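Local coordinates for acetyl-CoA hydrolase/transferase family protein (Porphyromonas gingivalis, PDB 2NVV), which probably transfers coenzyme A between acetyl-CoA and carboxylic acids, or hydrolyses acetyl-CoA, through a glutamyl-CoA thioester intermediate, and binds zinc, at residues 19-24 against 122-127; 117-122 against 151-156; 472-477 against 491-496. All coordinates share one frame; numbering follows the deposited sequence.

Interaction 1: 19-24 against 122-127; sequences DNVGFS and VAIIEV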
loop_
_atom_site.group_PDB
_atom_site.type_symbol
_atom_site.label_atom_id
_atom_site.label_comp_id
_atom_site.label_asym_id
_atom_site.label_seq_id
_atom_site.Cartn_x
_atom_site.Cartn_y
_atom_site.Cartn_z
ATOM N N ASP A 19 15.759 27.085 -8.459
ATOM C CA ASP A 19 15.231 27.146 -7.106
ATOM C C ASP A 19 14.124 26.110 -7.022
ATOM O O ASP A 19 13.471 25.812 -8.018
ATOM C CB ASP A 19 14.615 28.516 -6.800
ATOM C CG ASP A 19 15.616 29.521 -6.260
ATOM O OD1 ASP A 19 16.716 29.120 -5.808
ATOM O OD2 ASP A 19 15.288 30.730 -6.270
ATOM N N ASN A 20 13.920 25.551 -5.841
ATOM C CA ASN A 20 12.839 24.592 -5.644
ATOM C C ASN A 20 11.742 25.366 -4.937
ATOM O O ASN A 20 11.965 25.949 -3.881
ATOM C CB ASN A 20 13.281 23.405 -4.783
ATOM C CG ASN A 20 14.124 22.420 -5.547
ATOM O OD1 ASN A 20 14.102 22.396 -6.777
ATOM N ND2 ASN A 20 14.860 21.588 -4.827
ATOM N N VAL A 21 10.555 25.381 -5.521
ATOM C CA VAL A 21 9.458 26.122 -4.925
ATOM C C VAL A 21 8.306 25.232 -4.487
ATOM O O VAL A 21 7.883 24.325 -5.211
ATOM C CB VAL A 21 8.916 27.196 -5.906
ATOM C CG1 VAL A 21 7.960 28.114 -5.185
ATOM C CG2 VAL A 21 10.073 27.992 -6.502
ATOM N N GLY A 22 7.810 25.498 -3.284
ATOM C CA GLY A 22 6.685 24.749 -2.758
ATOM C C GLY A 22 5.505 25.694 -2.750
ATOM O O GLY A 22 5.644 26.853 -2.365
ATOM N N PHE A 23 4.348 25.214 -3.191
ATOM C CA PHE A 23 3.149 26.041 -3.227
ATOM C C PHE A 23 2.092 25.534 -2.249
ATOM O O PHE A 23 1.976 24.342 -2.005
ATOM C CB PHE A 23 2.583 26.062 -4.648
ATOM C CG PHE A 23 3.615 26.350 -5.709
ATOM C CD1 PHE A 23 4.440 25.336 -6.191
ATOM C CD2 PHE A 23 3.754 27.626 -6.243
ATOM C CE1 PHE A 23 5.384 25.586 -7.191
ATOM C CE2 PHE A 23 4.692 27.881 -7.238
ATOM C CZ PHE A 23 5.506 26.857 -7.711
ATOM N N SER A 24 1.320 26.450 -1.690
ATOM C CA SER A 24 0.269 26.100 -0.738
ATOM C C SER A 24 -0.974 25.579 -1.453
ATOM O O SER A 24 -1.041 25.567 -2.686
ATOM C CB SER A 24 -0.120 27.325 0.089
ATOM O OG SER A 24 -0.749 28.305 -0.729
ATOM N N VAL A 122 11.916 28.569 -1.723
ATOM C CA VAL A 122 10.868 29.514 -1.401
ATOM C C VAL A 122 9.508 28.822 -1.392
ATOM O O VAL A 122 9.310 27.773 -2.026
ATOM C CB VAL A 122 10.891 30.733 -2.393
ATOM C CG1 VAL A 122 11.630 30.357 -3.669
ATOM C CG2 VAL A 122 9.495 31.193 -2.722
ATOM N N ALA A 123 8.588 29.401 -0.621
ATOM C CA ALA A 123 7.233 28.898 -0.507
ATOM C C ALA A 123 6.297 30.030 -0.901
ATOM O O ALA A 123 6.382 31.130 -0.343
ATOM C CB ALA A 123 6.958 28.464 0.923
ATOM N N ILE A 124 5.434 29.781 -1.886
ATOM C CA ILE A 124 4.457 30.784 -2.300
ATOM C C ILE A 124 3.145 30.290 -1.699
ATOM O O ILE A 124 2.736 29.165 -1.966
ATOM C CB ILE A 124 4.274 30.852 -3.828
ATOM C CG1 ILE A 124 5.618 30.717 -4.554
ATOM C CG2 ILE A 124 3.594 32.160 -4.193
ATOM C CD1 ILE A 124 6.552 31.862 -4.387
ATOM N N ILE A 125 2.488 31.111 -0.884
ATOM C CA ILE A 125 1.238 30.683 -0.271
ATOM C C ILE A 125 0.101 31.697 -0.381
ATOM O O ILE A 125 0.335 32.900 -0.428
ATOM C CB ILE A 125 1.449 30.349 1.224
ATOM C CG1 ILE A 125 1.903 31.595 1.983
ATOM C CG2 ILE A 125 2.492 29.262 1.370
ATOM C CD1 ILE A 125 2.058 31.396 3.485
ATOM N N GLU A 126 -1.131 31.204 -0.458
ATOM C CA GLU A 126 -2.290 32.091 -0.494
ATOM C C GLU A 126 -2.839 32.124 0.934
ATOM O O GLU A 126 -2.998 31.089 1.572
ATOM C CB GLU A 126 -3.369 31.594 -1.448
ATOM C CG GLU A 126 -4.546 32.545 -1.480
ATOM C CD GLU A 126 -5.655 32.094 -2.383
ATOM O OE1 GLU A 126 -5.841 32.736 -3.436
ATOM O OE2 GLU A 126 -6.337 31.100 -2.033
ATOM N N VAL A 127 -3.151 33.312 1.428
ATOM C CA VAL A 127 -3.602 33.450 2.799
ATOM C C VAL A 127 -4.879 34.268 2.990
ATOM O O VAL A 127 -5.254 35.090 2.138
ATOM C CB VAL A 127 -2.444 34.062 3.631
ATOM C CG1 VAL A 127 -2.880 34.359 5.020
ATOM C CG2 VAL A 127 -1.271 33.089 3.663
#
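Two neighbouring strands at the middle of the seven-stranded parallel sheet of the N-terminal Rossmann-like domain meet here: Val21, Gly22 and Phe23 of strand 20-23 run in register with Val122, Ala123 and Ile124 of strand 122-127. Gly22 N gives to Val122 O at 3.0 Å, and Ile124 N gives to Gly22 O, also at 3.0 Å, so both polar backbone atoms of Gly22 are turned to strand 122-127. Ser24 N continues the ladder to Ile124 O at 3.1 Å, while the bond from Val122 N to Asn20 O at its start is weak.

Val21, Phe23, Val122 and Ile124 share one face of the sheet. Val21 and Val122 lie alongside each other and point the same way, CG2 of the former meeting CG1 of the latter. With its CG1 anti to the backbone N (chi1 -170°), Val21 directs that methyl to Ile124 CG1 at 3.6 Å; the same methyl sits above the Phe23 ring, toward its rim. Phe23 CD2 also approaches Ile124 CG1, at 4.0 Å, giving a compact apolar cluster that Ile55 and Met57 of strand 55-58 extend on the far side of strand 20-23. On the opposite face, Ala123 packs against Ala152.

Beyond the last bridge the side chain of Ser24 takes over the pairing. Its CB rests on Ile125 CG2, and its hydroxyl, which also bonds to Gly30 O, accepts the backbone N-H of Glu126, with 2.9 Å between Glu126 N and Ser24 OG.

Interaction 2: 117-122 against 151-156; sequences YGKVDV and LADRII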
loop_
_atom_site.group_PDB
_atom_site.type_symbol
_atom_site.label_atom_id
_atom_site.label_comp_id
_atom_site.label_asym_id
_atom_site.label_seq_id
_atom_site.Cartn_x
_atom_site.Cartn_y
_atom_site.Cartn_z
ATOM N N TYR A 117 13.955 14.678 -0.902
ATOM C CA TYR A 117 13.940 15.551 -2.071
ATOM C C TYR A 117 14.687 16.745 -1.526
ATOM O O TYR A 117 14.459 17.152 -0.394
ATOM C CB TYR A 117 12.501 15.926 -2.461
ATOM C CG TYR A 117 11.573 14.725 -2.494
ATOM C CD1 TYR A 117 10.607 14.532 -1.494
ATOM C CD2 TYR A 117 11.699 13.750 -3.488
ATOM C CE1 TYR A 117 9.798 13.404 -1.481
ATOM C CE2 TYR A 117 10.899 12.620 -3.482
ATOM C CZ TYR A 117 9.950 12.448 -2.478
ATOM O OH TYR A 117 9.160 11.313 -2.468
ATOM N N GLY A 118 15.582 17.293 -2.326
ATOM C CA GLY A 118 16.418 18.395 -1.894
ATOM C C GLY A 118 15.936 19.444 -0.913
ATOM O O GLY A 118 15.343 19.159 0.124
ATOM N N LYS A 119 16.231 20.691 -1.262
ATOM C CA LYS A 119 15.875 21.843 -0.454
ATOM C C LYS A 119 14.647 22.574 -1.014
ATOM O O LYS A 119 14.334 22.468 -2.193
ATOM C CB LYS A 119 17.054 22.820 -0.415
ATOM C CG LYS A 119 16.766 24.097 0.363
ATOM C CD LYS A 119 17.413 25.334 -0.268
ATOM C CE LYS A 119 18.934 25.288 -0.216
ATOM N NZ LYS A 119 19.549 26.558 -0.709
ATOM N N VAL A 120 13.955 23.302 -0.144
ATOM C CA VAL A 120 12.808 24.110 -0.540
ATOM C C VAL A 120 13.355 25.533 -0.402
ATOM O O VAL A 120 13.609 26.005 0.711
ATOM C CB VAL A 120 11.606 23.964 0.425
ATOM C CG1 VAL A 120 10.438 24.756 -0.113
ATOM C CG2 VAL A 120 11.219 22.512 0.594
ATOM N N ASP A 121 13.559 26.209 -1.525
ATOM C CA ASP A 121 14.099 27.559 -1.495
ATOM C C ASP A 121 13.075 28.612 -1.090
ATOM O O ASP A 121 13.327 29.451 -0.227
ATOM C CB ASP A 121 14.687 27.893 -2.860
ATOM C CG ASP A 121 15.913 27.079 -3.161
ATOM O OD1 ASP A 121 16.959 27.327 -2.530
ATOM O OD2 ASP A 121 15.826 26.180 -4.016
ATOM N N VAL A 122 11.916 28.569 -1.723
ATOM C CA VAL A 122 10.868 29.514 -1.401
ATOM C C VAL A 122 9.508 28.822 -1.392
ATOM O O VAL A 122 9.310 27.773 -2.026
ATOM C CB VAL A 122 10.891 30.733 -2.393
ATOM C CG1 VAL A 122 11.630 30.357 -3.669
ATOM C CG2 VAL A 122 9.495 31.193 -2.722
ATOM N N LEU A 151 10.329 24.436 5.991
ATOM C CA LEU A 151 11.552 24.171 5.246
ATOM C C LEU A 151 12.076 25.263 4.310
ATOM O O LEU A 151 13.266 25.272 4.000
ATOM C CB LEU A 151 11.371 22.888 4.437
ATOM C CG LEU A 151 11.723 21.509 5.005
ATOM C CD1 LEU A 151 11.594 21.475 6.515
ATOM C CD2 LEU A 151 10.812 20.478 4.329
ATOM N N ALA A 152 11.203 26.160 3.847
ATOM C CA ALA A 152 11.602 27.222 2.914
ATOM C C ALA A 152 12.518 28.277 3.499
ATOM O O ALA A 152 12.396 28.636 4.663
ATOM C CB ALA A 152 10.366 27.898 2.325
ATOM N N ASP A 153 13.437 28.773 2.673
ATOM C CA ASP A 153 14.369 29.816 3.074
ATOM C C ASP A 153 13.615 31.148 3.156
ATOM O O ASP A 153 13.861 31.968 4.043
ATOM C CB ASP A 153 15.489 29.942 2.046
ATOM C CG ASP A 153 16.528 28.849 2.167
ATOM O OD1 ASP A 153 17.308 28.677 1.203
ATOM O OD2 ASP A 153 16.582 28.176 3.221
ATOM N N ARG A 154 12.704 31.362 2.213
ATOM C CA ARG A 154 11.909 32.584 2.187
ATOM C C ARG A 154 10.485 32.282 1.750
ATOM O O ARG A 154 10.240 31.339 0.991
ATOM C CB ARG A 154 12.553 33.623 1.266
ATOM C CG ARG A 154 13.044 33.057 -0.041
ATOM C CD ARG A 154 13.861 34.072 -0.836
ATOM N NE ARG A 154 14.250 33.526 -2.137
ATOM C CZ ARG A 154 15.119 32.540 -2.298
ATOM N NH1 ARG A 154 15.699 31.998 -1.238
ATOM N NH2 ARG A 154 15.391 32.071 -3.508
ATOM N N ILE A 155 9.544 33.081 2.251
ATOM C CA ILE A 155 8.128 32.894 1.950
ATOM C C ILE A 155 7.502 34.086 1.258
ATOM O O ILE A 155 7.706 35.226 1.665
ATOM C CB ILE A 155 7.330 32.619 3.236
ATOM C CG1 ILE A 155 7.863 31.354 3.913
ATOM C CG2 ILE A 155 5.847 32.486 2.917
ATOM C CD1 ILE A 155 7.255 31.075 5.262
ATOM N N ILE A 156 6.740 33.810 0.202
ATOM C CA ILE A 156 6.040 34.849 -0.543
ATOM C C ILE A 156 4.553 34.660 -0.281
ATOM O O ILE A 156 3.957 33.689 -0.736
ATOM C CB ILE A 156 6.294 34.740 -2.064
ATOM C CG1 ILE A 156 7.775 34.995 -2.368
ATOM C CG2 ILE A 156 5.404 35.725 -2.802
ATOM C CD1 ILE A 156 8.130 34.854 -3.840
#
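One carbonyl oxygen, Asp121 O, receives two consecutive backbone N-H groups where the loop 117-122 meets the start of strand 154-160, at the N-terminal ends of two neighbouring inner strands, 122-127 and 154-160, of the parallel Rossmann-like sheet. Arg154 N approaches in the carbonyl plane at 3.2 Å from Asp121 O; Asp153 N lies 3.0 Å from the same oxygen but well above that plane, a bent bond. Just beyond, Val122 and Arg154 form a parallel bridge.

Beside this junction Lys119, Asp121 and Asp153 make a salt-bridge network. The side chains of Asp121 and Asp153 lie side by side and point the same way, their carboxylate planes 71° apart and their OD1 atoms near each other, and Lys119 NZ probably eases the repulsion: it lies 3.3 Å from Asp121 OD1 and, as a long pair, 3.6 Å from Asp153 OD1. Asp121 OD2 is held separately by Asn20 N.

Apolar packing flanks the polar row. Val120 CG2 meets Leu151 CB as the helix 145-151 ends, and Val120 CG1 reaches Ala152 CB. Arg154, extended from CG to NE, bonds to Phe14 O and pairs with Asp19. One face of its guanidinium is covered by Asp121 O and by Val122 CG1, which lies 4.1 Å from Arg154 NH2.

Interaction 3: 472-477 against 491-496; sequences LDCCFA and VRWEDY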
loop_
_atom_site.group_PDB
_atom_site.type_symbol
_atom_site.label_atom_id
_atom_site.label_comp_id
_atom_site.label_asym_id
_atom_site.label_seq_id
_atom_site.Cartn_x
_atom_site.Cartn_y
_atom_site.Cartn_z
ATOM N N LEU A 472 0.650 -14.240 -21.333
ATOM C CA LEU A 472 1.626 -13.250 -21.760
ATOM C C LEU A 472 1.712 -13.024 -23.264
ATOM O O LEU A 472 2.278 -12.026 -23.703
ATOM C CB LEU A 472 3.004 -13.602 -21.192
ATOM C CG LEU A 472 3.363 -12.910 -19.866
ATOM C CD1 LEU A 472 2.195 -12.975 -18.867
ATOM C CD2 LEU A 472 4.617 -13.561 -19.294
ATOM N N ASP A 473 1.146 -13.930 -24.054
ATOM C CA ASP A 473 1.176 -13.769 -25.508
ATOM C C ASP A 473 0.107 -12.821 -26.026
ATOM O O ASP A 473 0.274 -12.244 -27.104
ATOM C CB ASP A 473 0.990 -15.103 -26.224
ATOM C CG ASP A 473 2.217 -15.979 -26.165
ATOM O OD1 ASP A 473 3.340 -15.434 -26.075
ATOM O OD2 ASP A 473 2.057 -17.216 -26.235
ATOM N N CYS A 474 -0.975 -12.654 -25.261
ATOM C CA CYS A 474 -2.088 -11.802 -25.681
ATOM C C CYS A 474 -2.843 -11.034 -24.589
ATOM O O CYS A 474 -3.933 -10.518 -24.844
ATOM C CB CYS A 474 -3.091 -12.650 -26.474
ATOM S SG CYS A 474 -3.660 -14.164 -25.632
ATOM N N CYS A 475 -2.282 -10.945 -23.385
ATOM C CA CYS A 475 -2.958 -10.221 -22.294
ATOM C C CYS A 475 -3.279 -8.763 -22.633
ATOM O O CYS A 475 -4.161 -8.164 -22.018
ATOM C CB CYS A 475 -2.117 -10.265 -21.010
ATOM S SG CYS A 475 -0.436 -9.645 -21.177
ATOM N N PHE A 476 -2.574 -8.201 -23.613
ATOM C CA PHE A 476 -2.790 -6.814 -24.019
ATOM C C PHE A 476 -3.473 -6.676 -25.369
ATOM O O PHE A 476 -3.446 -5.606 -25.979
ATOM C CB PHE A 476 -1.463 -6.057 -24.048
ATOM C CG PHE A 476 -0.880 -5.801 -22.681
ATOM C CD1 PHE A 476 0.481 -5.985 -22.440
ATOM C CD2 PHE A 476 -1.691 -5.368 -21.641
ATOM C CE1 PHE A 476 1.017 -5.738 -21.183
ATOM C CE2 PHE A 476 -1.157 -5.118 -20.382
ATOM C CZ PHE A 476 0.198 -5.304 -20.153
ATOM N N ALA A 477 -4.098 -7.752 -25.829
ATOM C CA ALA A 477 -4.800 -7.747 -27.105
ATOM C C ALA A 477 -5.885 -6.671 -27.172
ATOM O O ALA A 477 -6.095 -6.062 -28.217
ATOM C CB ALA A 477 -5.410 -9.110 -27.348
ATOM N N VAL A 491 -11.628 -8.117 -31.193
ATOM C CA VAL A 491 -10.643 -9.078 -30.762
ATOM C C VAL A 491 -11.152 -10.498 -30.934
ATOM O O VAL A 491 -12.331 -10.783 -30.731
ATOM C CB VAL A 491 -10.248 -8.854 -29.274
ATOM C CG1 VAL A 491 -9.439 -10.032 -28.758
ATOM C CG2 VAL A 491 -9.441 -7.574 -29.132
ATOM N N ARG A 492 -10.238 -11.375 -31.327
ATOM C CA ARG A 492 -10.486 -12.799 -31.507
ATOM C C ARG A 492 -9.158 -13.410 -31.068
ATOM O O ARG A 492 -8.123 -13.199 -31.703
ATOM C CB ARG A 492 -10.785 -13.117 -32.972
ATOM C CG ARG A 492 -12.201 -12.746 -33.397
ATOM C CD ARG A 492 -12.379 -12.886 -34.901
ATOM N NE ARG A 492 -11.900 -14.173 -35.406
ATOM C CZ ARG A 492 -11.771 -14.468 -36.700
ATOM N NH1 ARG A 492 -11.323 -15.667 -37.072
ATOM N NH2 ARG A 492 -12.085 -13.560 -37.621
ATOM N N TRP A 493 -9.188 -14.140 -29.962
ATOM C CA TRP A 493 -7.981 -14.733 -29.411
ATOM C C TRP A 493 -7.169 -15.554 -30.394
ATOM O O TRP A 493 -5.947 -15.632 -30.276
ATOM C CB TRP A 493 -8.340 -15.561 -28.178
ATOM C CG TRP A 493 -9.028 -14.727 -27.145
ATOM C CD1 TRP A 493 -10.312 -14.858 -26.703
ATOM C CD2 TRP A 493 -8.494 -13.568 -26.484
ATOM N NE1 TRP A 493 -10.616 -13.855 -25.815
ATOM C CE2 TRP A 493 -9.521 -13.047 -25.660
ATOM C CE3 TRP A 493 -7.251 -12.919 -26.510
ATOM C CZ2 TRP A 493 -9.343 -11.905 -24.868
ATOM C CZ3 TRP A 493 -7.074 -11.787 -25.725
ATOM C CH2 TRP A 493 -8.114 -11.289 -24.914
ATOM N N GLU A 494 -7.841 -16.153 -31.370
ATOM C CA GLU A 494 -7.159 -16.964 -32.367
ATOM C C GLU A 494 -6.312 -16.078 -33.269
ATOM O O GLU A 494 -5.395 -16.553 -33.942
ATOM C CB GLU A 494 -8.180 -17.759 -33.190
ATOM C CG GLU A 494 -8.804 -18.938 -32.425
ATOM C CD GLU A 494 -9.706 -18.514 -31.251
ATOM O OE1 GLU A 494 -9.888 -19.331 -30.317
ATOM O OE2 GLU A 494 -10.245 -17.380 -31.266
ATOM N N ASP A 495 -6.619 -14.784 -33.263
ATOM C CA ASP A 495 -5.887 -13.807 -34.065
ATOM C C ASP A 495 -4.664 -13.308 -33.310
ATOM O O ASP A 495 -3.659 -12.938 -33.924
ATOM C CB ASP A 495 -6.776 -12.611 -34.393
ATOM C CG ASP A 495 -7.842 -12.939 -35.398
ATOM O OD1 ASP A 495 -8.753 -12.095 -35.570
ATOM O OD2 ASP A 495 -7.767 -14.030 -36.016
ATOM N N TYR A 496 -4.750 -13.281 -31.983
ATOM C CA TYR A 496 -3.632 -12.811 -31.179
ATOM C C TYR A 496 -2.730 -13.933 -30.698
ATOM O O TYR A 496 -1.949 -13.772 -29.761
ATOM C CB TYR A 496 -4.136 -11.965 -30.007
ATOM C CG TYR A 496 -4.540 -10.576 -30.446
ATOM C CD1 TYR A 496 -5.774 -10.343 -31.059
ATOM C CD2 TYR A 496 -3.651 -9.509 -30.329
ATOM C CE1 TYR A 496 -6.104 -9.081 -31.549
ATOM C CE2 TYR A 496 -3.971 -8.244 -30.816
ATOM C CZ TYR A 496 -5.196 -8.035 -31.426
ATOM O OH TYR A 496 -5.497 -6.783 -31.917
#
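A type I turn from Cys474 to Ala477, closed by the bond from Ala477 N to Cys474 O at 2.9 Å, leads into helix 477-484 and faces the loosely helical turn 493-495 without a hydrogen bond between the two segments. The nearest CA atoms across the contact are those of Cys474 and Tyr496, 5.8 Å apart.

The methyl of Ala477 is central to the packing. Its CB sits over one face of the Tyr496 ring, 3.6 Å from the centroid and 19° off the ring normal, a CH-pi contact displaced toward the CG and CD2 side. The same methyl touches Trp493 CZ3 at 3.5 Å, so it fills the angle between two aromatic side chains. Tyr496 CG is anti to its carbonyl carbon (chi1 -77°), which lays the ring along the first turn of the helix and lets the hydroxyl bond to Glu481 one turn further on.

Trp493 presents the rim of its six-membered ring. Cys474 O lies near the ring plane beside CZ3, while Cys474 SG stands obliquely to it, 3.9 Å from Trp493 CE3, a sulfur-aromatic contact. On its pyrrole side the indole NE1 bonds to Leu455 O, and Tyr459 of helix 453-459 meets the ring. Cys474 CB packs on Tyr496 CB at 3.7 Å, and Val491 CG1 covers part of one indole face.

Cys475 and Phe476 point away from this contact and pack against Phe476 and Cys475 of the second subunit. The C-terminal tail thus folds back over the type I turn that leads into helix 477-484, in plain aromatic and apolar packing beside the dimer interface.

Interactions 1 and 2 are successive seams of one parallel sheet, sharing Val122 and with centres 8 Å apart. Strand 122-127 is the common member, placed between strands 20-23 and 154-160. Asn20 N lies 2.7 Å from Asp121 OD2, a probable hydrogen bond that ties the loop to the first strand, and Ala123 O probably bonds to Ile156 N at 2.8 Å; Ile124 CD1 and Ile156 CD1 also touch. Interaction 3 is remote, its centre about 49 Å from that of interaction 1, on the opposite side of the chain's centre, and packs the C-terminal tail onto the turn before helix 477-484. All three lie away from the predicted catalytic Glu284 and from the zinc ligands, including His411 and Asp413.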